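Local coordinates for protein diheme cytochrome c (Shewanella baltica, PDB 3U99) that probably carries electrons, using two covalently attached c-type hemes, at residues R99-I104 with G116-C121. Sequence-based numbering, arbitrary orientation.
With HEC (heme c), chain B.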
loop_
_atom_site.group_PDB
_atom_site.type_symbol
_atom_site.label_atom_id
_atom_site.label_comp_id
_atom_site.label_asym_id
_atom_site.label_seq_id
_atom_site.Cartn_x
_atom_site.Cartn_y
_atom_site.Cartn_z
ATOM N N ARG A 99 -13.976 0.789 -6.171
ATOM C CA ARG A 99 -14.736 -0.012 -6.906
ATOM C C ARG A 99 -14.642 -1.482 -6.437
ATOM O O ARG A 99 -15.633 -2.148 -6.335
ATOM C CB ARG A 99 -14.422 0.089 -8.394
ATOM C CG ARG A 99 -15.267 -0.771 -9.291
ATOM C CD ARG A 99 -14.901 -0.405 -10.761
ATOM N NE ARG A 99 -13.503 -0.769 -10.965
ATOM C CZ ARG A 99 -12.435 0.058 -11.049
ATOM N NH1 ARG A 99 -12.514 1.380 -11.057
ATOM N NH2 ARG A 99 -11.204 -0.434 -11.154
ATOM N N LYS A 100 -13.379 -1.871 -6.207
ATOM C CA LYS A 100 -13.162 -3.242 -5.803
ATOM C C LYS A 100 -13.642 -3.479 -4.376
ATOM O O LYS A 100 -13.915 -4.658 -4.063
ATOM C CB LYS A 100 -11.669 -3.640 -6.001
ATOM C CG LYS A 100 -11.373 -3.766 -7.501
ATOM C CD LYS A 100 -9.925 -3.868 -7.753
ATOM C CE LYS A 100 -9.547 -3.982 -9.239
ATOM N NZ LYS A 100 -10.414 -4.982 -9.933
ATOM N N HIS A 101 -13.742 -2.467 -3.560
ATOM C CA HIS A 101 -14.042 -2.666 -2.127
ATOM C C HIS A 101 -15.417 -2.131 -1.724
ATOM O O HIS A 101 -15.754 -2.121 -0.529
ATOM C CB HIS A 101 -12.937 -1.998 -1.304
ATOM C CG HIS A 101 -11.655 -2.734 -1.493
ATOM N ND1 HIS A 101 -10.834 -2.509 -2.549
ATOM C CD2 HIS A 101 -11.054 -3.757 -0.799
ATOM C CE1 HIS A 101 -9.794 -3.336 -2.510
ATOM N NE2 HIS A 101 -9.889 -4.123 -1.440
ATOM N N ASP A 102 -16.225 -1.683 -2.683
ATOM C CA ASP A 102 -17.452 -0.985 -2.332
ATOM C C ASP A 102 -18.578 -1.884 -1.827
ATOM O O ASP A 102 -19.609 -1.288 -1.465
ATOM C CB ASP A 102 -17.852 -0.085 -3.515
ATOM C CG ASP A 102 -18.356 -0.786 -4.741
ATOM O OD1 ASP A 102 -18.515 -2.047 -4.808
ATOM O OD2 ASP A 102 -18.694 -0.028 -5.712
ATOM N N GLU A 103 -18.466 -3.187 -1.796
ATOM C CA GLU A 103 -19.491 -4.036 -1.182
ATOM C C GLU A 103 -19.096 -4.434 0.232
ATOM O O GLU A 103 -19.835 -5.170 0.909
ATOM C CB GLU A 103 -19.714 -5.248 -2.080
ATOM C CG GLU A 103 -20.275 -4.948 -3.467
ATOM C CD GLU A 103 -21.678 -4.420 -3.446
ATOM O OE1 GLU A 103 -22.445 -4.414 -2.425
ATOM O OE2 GLU A 103 -22.105 -3.964 -4.544
ATOM N N ILE A 104 -17.949 -3.986 0.735
ATOM C CA ILE A 104 -17.475 -4.428 2.053
ATOM C C ILE A 104 -17.993 -3.436 3.087
ATOM O O ILE A 104 -17.674 -2.245 3.004
ATOM C CB ILE A 104 -15.950 -4.495 2.079
ATOM C CG1 ILE A 104 -15.391 -5.368 0.955
ATOM C CG2 ILE A 104 -15.501 -4.924 3.475
ATOM C CD1 ILE A 104 -13.881 -5.212 0.838
ATOM N N GLY A 116 -9.681 -1.557 11.011
ATOM C CA GLY A 116 -9.746 -0.127 11.215
ATOM C C GLY A 116 -9.741 0.741 9.983
ATOM O O GLY A 116 -10.405 1.757 9.990
ATOM N N SER A 117 -9.016 0.349 8.953
ATOM C CA SER A 117 -9.051 1.022 7.685
ATOM C C SER A 117 -8.493 0.092 6.653
ATOM O O SER A 117 -7.936 -0.948 6.944
ATOM C CB SER A 117 -8.225 2.280 7.837
ATOM O OG SER A 117 -6.897 1.987 7.925
ATOM N N PHE A 118 -8.693 0.480 5.391
ATOM C CA PHE A 118 -8.190 -0.347 4.315
ATOM C C PHE A 118 -6.710 -0.233 4.043
ATOM O O PHE A 118 -6.175 -0.987 3.240
ATOM C CB PHE A 118 -8.934 0.106 3.063
ATOM C CG PHE A 118 -10.328 -0.434 2.906
ATOM C CD1 PHE A 118 -10.560 -1.765 2.760
ATOM C CD2 PHE A 118 -11.385 0.419 2.866
ATOM C CE1 PHE A 118 -11.825 -2.282 2.629
ATOM C CE2 PHE A 118 -12.692 -0.061 2.747
ATOM C CZ PHE A 118 -12.890 -1.408 2.589
ATOM N N SER A 119 -6.042 0.719 4.634
ATOM C CA SER A 119 -4.635 0.972 4.283
ATOM C C SER A 119 -3.737 -0.207 4.519
ATOM O O SER A 119 -2.823 -0.405 3.724
ATOM C CB SER A 119 -4.133 2.169 5.103
ATOM O OG SER A 119 -4.749 3.357 4.769
ATOM N N GLN A 120 -3.870 -0.944 5.596
ATOM C CA GLN A 120 -2.910 -2.059 5.751
ATOM C C GLN A 120 -3.512 -3.264 5.058
ATOM O O GLN A 120 -4.230 -4.093 5.625
ATOM C CB GLN A 120 -2.534 -2.344 7.206
ATOM C CG GLN A 120 -1.555 -3.525 7.396
ATOM C CD GLN A 120 -0.102 -3.101 7.290
ATOM O OE1 GLN A 120 0.267 -2.302 6.471
ATOM N NE2 GLN A 120 0.777 -3.659 8.104
ATOM N N CYS A 121 -3.230 -3.391 3.764
ATOM C CA CYS A 121 -3.874 -4.432 2.993
ATOM C C CYS A 121 -3.609 -5.830 3.535
ATOM O O CYS A 121 -4.463 -6.691 3.325
ATOM C CB CYS A 121 -3.322 -4.428 1.559
ATOM S SG CYS A 121 -2.943 -2.801 0.809
HETATM FE FE HEC B . -8.734 -5.658 -0.993
HETATM C CHA HEC B . -10.534 -7.378 -3.297
HETATM C CHB HEC B . -6.534 -4.726 -3.378
HETATM C CHC HEC B . -7.118 -3.688 1.331
HETATM C CHD HEC B . -10.759 -6.866 1.432
HETATM N NA HEC B . -8.522 -6.032 -2.943
HETATM C C1A HEC B . -9.351 -6.749 -3.751
HETATM C C2A HEC B . -8.857 -6.821 -5.097
HETATM C C3A HEC B . -7.736 -6.078 -5.117
HETATM C C4A HEC B . -7.525 -5.563 -3.768
HETATM C CMA HEC B . -6.786 -5.817 -6.286
HETATM C CAA HEC B . -9.458 -7.615 -6.224
HETATM C CBA HEC B . -9.148 -9.084 -5.986
HETATM C CGA HEC B . -9.720 -10.067 -6.991
HETATM O O1A HEC B . -10.069 -9.572 -8.112
HETATM O O2A HEC B . -9.697 -11.293 -6.870
HETATM N NB HEC B . -7.123 -4.436 -1.054
HETATM C C1B HEC B . -6.334 -4.151 -2.166
HETATM C C2B HEC B . -5.320 -3.262 -1.758
HETATM C C3B HEC B . -5.523 -2.958 -0.474
HETATM C C4B HEC B . -6.629 -3.713 -0.001
HETATM C CMB HEC B . -4.229 -2.793 -2.746
HETATM C CAB HEC B . -4.682 -2.097 0.492
HETATM C CBB HEC B . -4.385 -0.648 -0.098
HETATM N NC HEC B . -8.918 -5.316 0.990
HETATM C C1C HEC B . -8.166 -4.509 1.739
HETATM C C2C HEC B . -8.474 -4.599 3.119
HETATM C C3C HEC B . -9.496 -5.540 3.143
HETATM C C4C HEC B . -9.748 -5.987 1.838
HETATM C CMC HEC B . -7.769 -3.928 4.262
HETATM C CAC HEC B . -10.163 -6.121 4.372
HETATM C CBC HEC B . -10.972 -5.130 5.210
HETATM N ND HEC B . -10.353 -6.853 -0.943
HETATM C C1D HEC B . -11.025 -7.218 0.178
HETATM C C2D HEC B . -12.153 -8.030 -0.186
HETATM C C3D HEC B . -12.180 -8.122 -1.539
HETATM C C4D HEC B . -10.975 -7.390 -1.990
HETATM C CMD HEC B . -13.146 -8.609 0.791
HETATM C CAD HEC B . -13.199 -8.878 -2.366
HETATM C CBD HEC B . -14.445 -7.943 -2.508
HETATM C CGD HEC B . -15.701 -8.651 -3.006
HETATM O O1D HEC B . -15.225 -9.394 -4.061
HETATM O O2D HEC B . -16.767 -7.864 -3.031
#
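F118 reaches from the loop 116-121 to H101 and I104, and the three side chains meet beside one heme c. The side chains of F118 and H101 run past each other in opposite directions, F118 CE1 lying 3.8 Å from H101 CD2, with the two ring planes inclined at 64°, an oblique pairing. I104 comes to the rim of the same phenyl ring, CD1 standing 4.0 Å from F118 CE1, while heme atom C2C lies in the ring plane 3.5 Å from F118 CD1. F97, one turn back along helix 95-101, extends the cluster by stacking on H101 and meeting F118 edge-to-face. An alanine in place of F118 would probably open a gap beside the ligand histidine and pyrrole C of the heme, depriving H101 and I104 of their shared apolar neighbour. The setting illustrates bis-histidine coordination in a c-type cytochrome: H101 NE2 binds the heme iron at 2.0 Å, and H125, from the CXXCH motif that C121 opens and C124 continues, is the other axial ligand. The ND1 bond to the F97 carbonyl, with the NE2 bond to iron, fixes the turn of the H101 imidazole. A type I turn from H101 to I104, closed by I104 N to H101 O, brings the isoleucine back to the porphyrin. With CG1 anti to the carbonyl carbon and the chain extended at chi2 (169°), I104 CD1 is carried to 3.5 Å from heme C2D, beside methyl CMD. Farther along, S119 belongs to the binding site of the other heme, so the loop serves both cofactors. Q120 centres an inverse gamma turn, after which C121 SG joins heme CAB in the covalent thioether, 1.9 Å long.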